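Local coordinates for protein caspase Nc subunit 1 (Drosophila melanogaster, PDB 2FP3) that is the protease part of an initiator caspase, a thiol endopeptidase in the caspase cascade that carries out apoptosis, including steroid-triggered cell death during metamorphosis, at residues 230-240 against 295-303. The protein carries 2 engineered substitutions. Numbering follows the deposited sequence.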
ATOM      1  N   LEU A 230       2.136  15.535   6.751  1.00 74.35           N
ATOM      2  CA  LEU A 230       1.107  14.503   6.779  1.00 55.39           C
ATOM      3  C   LEU A 230       0.860  14.009   8.197  1.00 45.65           C
ATOM      4  O   LEU A 230       1.680  14.197   9.090  1.00 42.42           O
ATOM      5  CB  LEU A 230       1.520  13.320   5.902  1.00 49.85           C
ATOM      6  CG  LEU A 230       1.699  13.646   4.420  1.00 51.11           C
ATOM      7  CD1 LEU A 230       2.309  12.468   3.683  1.00 50.12           C
ATOM      8  CD2 LEU A 230       0.341  14.002   3.830  1.00 52.00           C
ATOM      9  N   ALA A 231      -0.286  13.384   8.407  1.00 38.07           N
ATOM     10  CA  ALA A 231      -0.609  12.844   9.715  1.00 36.64           C
ATOM     11  C   ALA A 231      -1.244  11.503   9.474  1.00 36.03           C
ATOM     12  O   ALA A 231      -1.701  11.231   8.363  1.00 35.12           O
ATOM     13  CB  ALA A 231      -1.575  13.757  10.451  1.00 34.08           C
ATOM     14  N   ASP A 232      -1.245  10.658  10.501  1.00 34.69           N
ATOM     15  CA  ASP A 232      -1.850   9.340  10.398  1.00 36.92           C
ATOM     16  C   ASP A 232      -1.464   8.644   9.088  1.00 35.18           C
ATOM     17  O   ASP A 232      -2.301   8.018   8.425  1.00 34.53           O
ATOM     18  CB  ASP A 232      -3.360   9.505  10.485  1.00 38.50           C
ATOM     19  CG  ASP A 232      -3.779  10.263  11.726  1.00 40.74           C
ATOM     20  OD1 ASP A 232      -3.765   9.671  12.822  1.00 39.91           O
ATOM     21  OD2 ASP A 232      -4.106  11.458  11.609  1.00 43.70           O
ATOM     22  N   THR A 233      -0.195   8.736   8.721  1.00 33.49           N
ATOM     23  CA  THR A 233       0.226   8.132   7.477  1.00 35.90           C
ATOM     24  C   THR A 233       1.472   7.262   7.571  1.00 36.92           C
ATOM     25  O   THR A 233       2.409   7.567   8.299  1.00 36.94           O
ATOM     26  CB  THR A 233       0.477   9.222   6.412  1.00 34.39           C
ATOM     27  OG1 THR A 233      -0.682  10.056   6.295  1.00 33.89           O
ATOM     28  CG2 THR A 233       0.789   8.595   5.065  1.00 33.32           C
ATOM     29  N   LEU A 234       1.458   6.164   6.830  1.00 37.32           N
ATOM     30  CA  LEU A 234       2.603   5.273   6.752  1.00 38.65           C
ATOM     31  C   LEU A 234       3.014   5.222   5.283  1.00 39.49           C
ATOM     32  O   LEU A 234       2.155   5.102   4.393  1.00 41.27           O
ATOM     33  CB  LEU A 234       2.250   3.857   7.214  1.00 38.23           C
ATOM     34  CG  LEU A 234       1.947   3.578   8.693  1.00 37.33           C
ATOM     35  CD1 LEU A 234       1.650   2.088   8.846  1.00 35.82           C
ATOM     36  CD2 LEU A 234       3.131   3.980   9.578  1.00 31.37           C
ATOM     37  N   VAL A 235       4.315   5.349   5.026  1.00 39.70           N
ATOM     38  CA  VAL A 235       4.832   5.262   3.668  1.00 36.94           C
ATOM     39  C   VAL A 235       5.754   4.060   3.682  1.00 39.39           C
ATOM     40  O   VAL A 235       6.781   4.055   4.359  1.00 39.37           O
ATOM     41  CB  VAL A 235       5.611   6.523   3.256  1.00 36.77           C
ATOM     42  CG1 VAL A 235       6.163   6.351   1.840  1.00 31.23           C
ATOM     43  CG2 VAL A 235       4.689   7.735   3.303  1.00 31.56           C
ATOM     44  N   CYS A 236       5.368   3.029   2.939  1.00 42.01           N
ATOM     45  CA  CYS A 236       6.124   1.785   2.897  1.00 42.13           C
ATOM     46  C   CYS A 236       6.917   1.620   1.612  1.00 42.62           C
ATOM     47  O   CYS A 236       6.434   1.941   0.524  1.00 46.47           O
ATOM     48  CB  CYS A 236       5.156   0.619   3.084  1.00 41.26           C
ATOM     49  SG  CYS A 236       4.005   0.920   4.448  1.00 41.78           S
ATOM     50  N   TYR A 237       8.136   1.117   1.754  1.00 50.44           N
ATOM     51  CA  TYR A 237       9.034   0.911   0.626  1.00 58.06           C
ATOM     52  C   TYR A 237       9.619  -0.493   0.684  1.00 66.81           C
ATOM     53  O   TYR A 237       9.566  -1.152   1.716  1.00 57.03           O
ATOM     54  CB  TYR A 237      10.215   1.876   0.695  1.00 55.44           C
ATOM     55  CG  TYR A 237       9.899   3.303   1.068  1.00 60.72           C
ATOM     56  CD1 TYR A 237       9.391   4.188   0.126  1.00 64.65           C
ATOM     57  CD2 TYR A 237      10.159   3.778   2.356  1.00 62.98           C
ATOM     58  CE1 TYR A 237       9.152   5.521   0.446  1.00 67.22           C
ATOM     59  CE2 TYR A 237       9.921   5.107   2.691  1.00 66.92           C
ATOM     60  CZ  TYR A 237       9.416   5.978   1.726  1.00 68.15           C
ATOM     61  OH  TYR A 237       9.179   7.305   2.023  1.00 69.44           O
ATOM     62  N   ALA A 238      10.190  -0.935  -0.431  1.00 78.67           N
ATOM     63  CA  ALA A 238      10.848  -2.236  -0.507  1.00101.37           C
ATOM     64  C   ALA A 238      12.319  -1.877  -0.714  1.00113.72           C
ATOM     65  O   ALA A 238      12.943  -2.266  -1.702  1.00122.68           O
ATOM     66  CB  ALA A 238      10.321  -3.032  -1.689  1.00101.03           C
ATOM     67  N   ASN A 239      12.849  -1.116   0.240  1.00119.33           N
ATOM     68  CA  ASN A 239      14.220  -0.615   0.224  1.00120.66           C
ATOM     69  C   ASN A 239      15.321  -1.606  -0.146  1.00133.42           C
ATOM     70  O   ASN A 239      15.867  -2.306   0.708  1.00132.41           O
ATOM     71  CB  ASN A 239      14.534   0.021   1.576  1.00107.15           C
ATOM     72  CG  ASN A 239      15.530   1.150   1.467  1.00 96.77           C
ATOM     73  OD1 ASN A 239      15.335   2.093   0.699  1.00 90.68           O
ATOM     74  ND2 ASN A 239      16.599   1.068   2.245  1.00 90.49           N
ATOM     75  N   THR A 240      15.644  -1.637  -1.434  1.00135.47           N
ATOM     76  CA  THR A 240      16.687  -2.494  -1.982  1.00139.58           C
ATOM     77  C   THR A 240      17.046  -1.973  -3.374  1.00143.77           C
ATOM     78  O   THR A 240      16.181  -1.824  -4.240  1.00148.08           O
ATOM     79  CB  THR A 240      16.236  -3.968  -2.065  1.00142.09           C
ATOM     80  OG1 THR A 240      16.307  -4.556  -0.759  1.00137.07           O
ATOM     81  CG2 THR A 240      17.125  -4.755  -3.019  1.00136.78           C
ATOM     82  N   THR A 295      15.806  -5.321   4.316  1.00163.99           N
ATOM     83  CA  THR A 295      15.396  -4.591   3.119  1.00131.54           C
ATOM     84  C   THR A 295      14.188  -3.668   3.296  1.00110.10           C
ATOM     85  O   THR A 295      14.272  -2.472   3.018  1.00112.08           O
ATOM     86  CB  THR A 295      15.087  -5.567   1.964  1.00131.62           C
ATOM     87  OG1 THR A 295      14.034  -6.453   2.357  1.00131.19           O
ATOM     88  CG2 THR A 295      16.319  -6.387   1.610  1.00130.74           C
ATOM     89  N   GLY A 296      13.065  -4.227   3.746  1.00 91.96           N
ATOM     90  CA  GLY A 296      11.855  -3.437   3.933  1.00 66.59           C
ATOM     91  C   GLY A 296      12.000  -2.241   4.857  1.00 55.10           C
ATOM     92  O   GLY A 296      12.787  -2.273   5.801  1.00 46.12           O
ATOM     93  N   ALA A 297      11.231  -1.185   4.590  1.00 43.98           N
ATOM     94  CA  ALA A 297      11.283   0.032   5.399  1.00 39.73           C
ATOM     95  C   ALA A 297      10.006   0.867   5.264  1.00 39.49           C
ATOM     96  O   ALA A 297       9.260   0.715   4.305  1.00 43.73           O
ATOM     97  CB  ALA A 297      12.493   0.873   4.984  1.00 33.53           C
ATOM     98  N   TYR A 298       9.745   1.743   6.230  1.00 39.22           N
ATOM     99  CA  TYR A 298       8.574   2.613   6.161  1.00 36.06           C
ATOM    100  C   TYR A 298       8.750   3.837   7.042  1.00 35.95           C
ATOM    101  O   TYR A 298       9.508   3.801   8.010  1.00 35.89           O
ATOM    102  CB  TYR A 298       7.301   1.867   6.591  1.00 36.18           C
ATOM    103  CG  TYR A 298       7.275   1.450   8.054  1.00 34.37           C
ATOM    104  CD1 TYR A 298       7.802   0.221   8.466  1.00 30.59           C
ATOM    105  CD2 TYR A 298       6.683   2.268   9.020  1.00 31.92           C
ATOM    106  CE1 TYR A 298       7.724  -0.189   9.799  1.00 29.03           C
ATOM    107  CE2 TYR A 298       6.609   1.871  10.352  1.00 32.27           C
ATOM    108  CZ  TYR A 298       7.124   0.644  10.737  1.00 30.70           C
ATOM    109  OH  TYR A 298       7.014   0.248  12.053  1.00 31.27           O
ATOM    110  N   ASP A 299       8.050   4.919   6.704  1.00 36.23           N
ATOM    111  CA  ASP A 299       8.114   6.141   7.499  1.00 35.48           C
ATOM    112  C   ASP A 299       6.813   6.339   8.256  1.00 36.14           C
ATOM    113  O   ASP A 299       5.721   6.248   7.680  1.00 34.86           O
ATOM    114  CB  ASP A 299       8.331   7.382   6.634  1.00 36.90           C
ATOM    115  CG  ASP A 299       9.462   7.232   5.659  1.00 38.36           C
ATOM    116  OD1 ASP A 299      10.484   6.599   6.002  1.00 41.27           O
ATOM    117  OD2 ASP A 299       9.322   7.767   4.546  1.00 41.07           O
ATOM    118  N   ASN A 300       6.936   6.621   9.549  1.00 34.45           N
ATOM    119  CA  ASN A 300       5.776   6.859  10.388  1.00 34.58           C
ATOM    120  C   ASN A 300       5.597   8.375  10.470  1.00 36.29           C
ATOM    121  O   ASN A 300       6.382   9.061  11.130  1.00 36.70           O
ATOM    122  CB  ASN A 300       6.007   6.281  11.785  1.00 33.36           C
ATOM    123  CG  ASN A 300       4.752   6.278  12.618  1.00 31.09           C
ATOM    124  OD1 ASN A 300       4.016   7.259  12.630  1.00 34.93           O
ATOM    125  ND2 ASN A 300       4.499   5.178  13.327  1.00 31.46           N
ATOM    126  N   LEU A 301       4.585   8.897   9.778  1.00 36.01           N
ATOM    127  CA  LEU A 301       4.320  10.331   9.786  1.00 36.45           C
ATOM    128  C   LEU A 301       3.129  10.599  10.695  1.00 36.63           C
ATOM    129  O   LEU A 301       1.984  10.690  10.248  1.00 36.84           O
ATOM    130  CB  LEU A 301       4.014  10.826   8.373  1.00 35.81           C
ATOM    131  CG  LEU A 301       4.986  10.420   7.261  1.00 37.09           C
ATOM    132  CD1 LEU A 301       4.539  11.036   5.934  1.00 34.59           C
ATOM    133  CD2 LEU A 301       6.384  10.891   7.609  1.00 36.79           C
ATOM    134  N   GLY A 302       3.402  10.728  11.985  1.00 37.33           N
ATOM    135  CA  GLY A 302       2.327  10.959  12.919  1.00 37.17           C
ATOM    136  C   GLY A 302       1.303   9.830  12.911  1.00 38.02           C
ATOM    137  O   GLY A 302       0.153  10.059  13.256  1.00 40.08           O
ATOM    138  N   PHE A 303       1.694   8.627  12.497  1.00 36.63           N
ATOM    139  CA  PHE A 303       0.782   7.473  12.501  1.00 36.87           C
ATOM    140  C   PHE A 303       0.920   6.975  13.948  1.00 37.37           C
ATOM    141  O   PHE A 303       1.610   5.996  14.224  1.00 41.26           O
ATOM    142  CB  PHE A 303       1.280   6.420  11.504  1.00 33.24           C
ATOM    143  CG  PHE A 303       0.327   5.259  11.280  1.00 33.52           C
ATOM    144  CD1 PHE A 303       0.414   4.099  12.054  1.00 32.00           C
ATOM    145  CD2 PHE A 303      -0.612   5.298  10.243  1.00 30.56           C
ATOM    146  CE1 PHE A 303      -0.409   2.995  11.789  1.00 31.25           C
ATOM    147  CE2 PHE A 303      -1.438   4.200   9.971  1.00 27.49           C
ATOM    148  CZ  PHE A 303      -1.337   3.050  10.742  1.00 30.01           C
TER
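Strands 233-237 and 297-301 run antiparallel, 166° between their directions, with Thr233-Leu301, Val235-Asp299 and Tyr237-Ala297 as hydrogen-bonded pairs. Asp299 N gives the shorter of the two bonds at the middle pair, 2.8 Å to Val235 O, while Ala297 N to Tyr237 O is weak. Where strand 233-237 begins, Asp232 and Thr233 both face Leu301 in a G1 beta bulge; Asp232 N turns to Gly302 O in a weak bond, and Gly302 has the positive phi of a tight bend. Leu234 lies across one face of the Phe303 ring, its CG 3.4 Å from the centroid and 12° off the normal, a CH-pi contact, with CD1 against CZ and CE1. Phe303 CG stands anti to the backbone N (chi1 -172°), which places the ring against Leu234, while the edge of the ring meets Thr233 N. The Asx motif of Asn300, whose OD1 takes Phe303 N at 2.7 Å, holds the bend leading to that ring. In the caspase fold this pair closes the mixed sheet: 297-301 is an edge strand of the sheet within the chain, and 233-237 joins it to the parallel strand 177-181. Cys236 and Leu234 share their face with Tyr298 and pack on helix 272-284, where Glu273 and Lys277 bind the Tyr298 hydroxyl. On the other face Leu230 CD1 meets Leu301 CD1 at 3.5 Å. There too the Tyr237 hydroxyl donates to Asp299 OD2 at 2.6 Å, on the syn side but out of the carboxylate plane, the ring and carboxylate planes steeply inclined; Lys161 of helix 157-162 also bonds the hydroxyl. The Tyr237 side chain lies about 4 Å, between nearest atoms, from that of Ala184, the engineered residue at the inferred catalytic position.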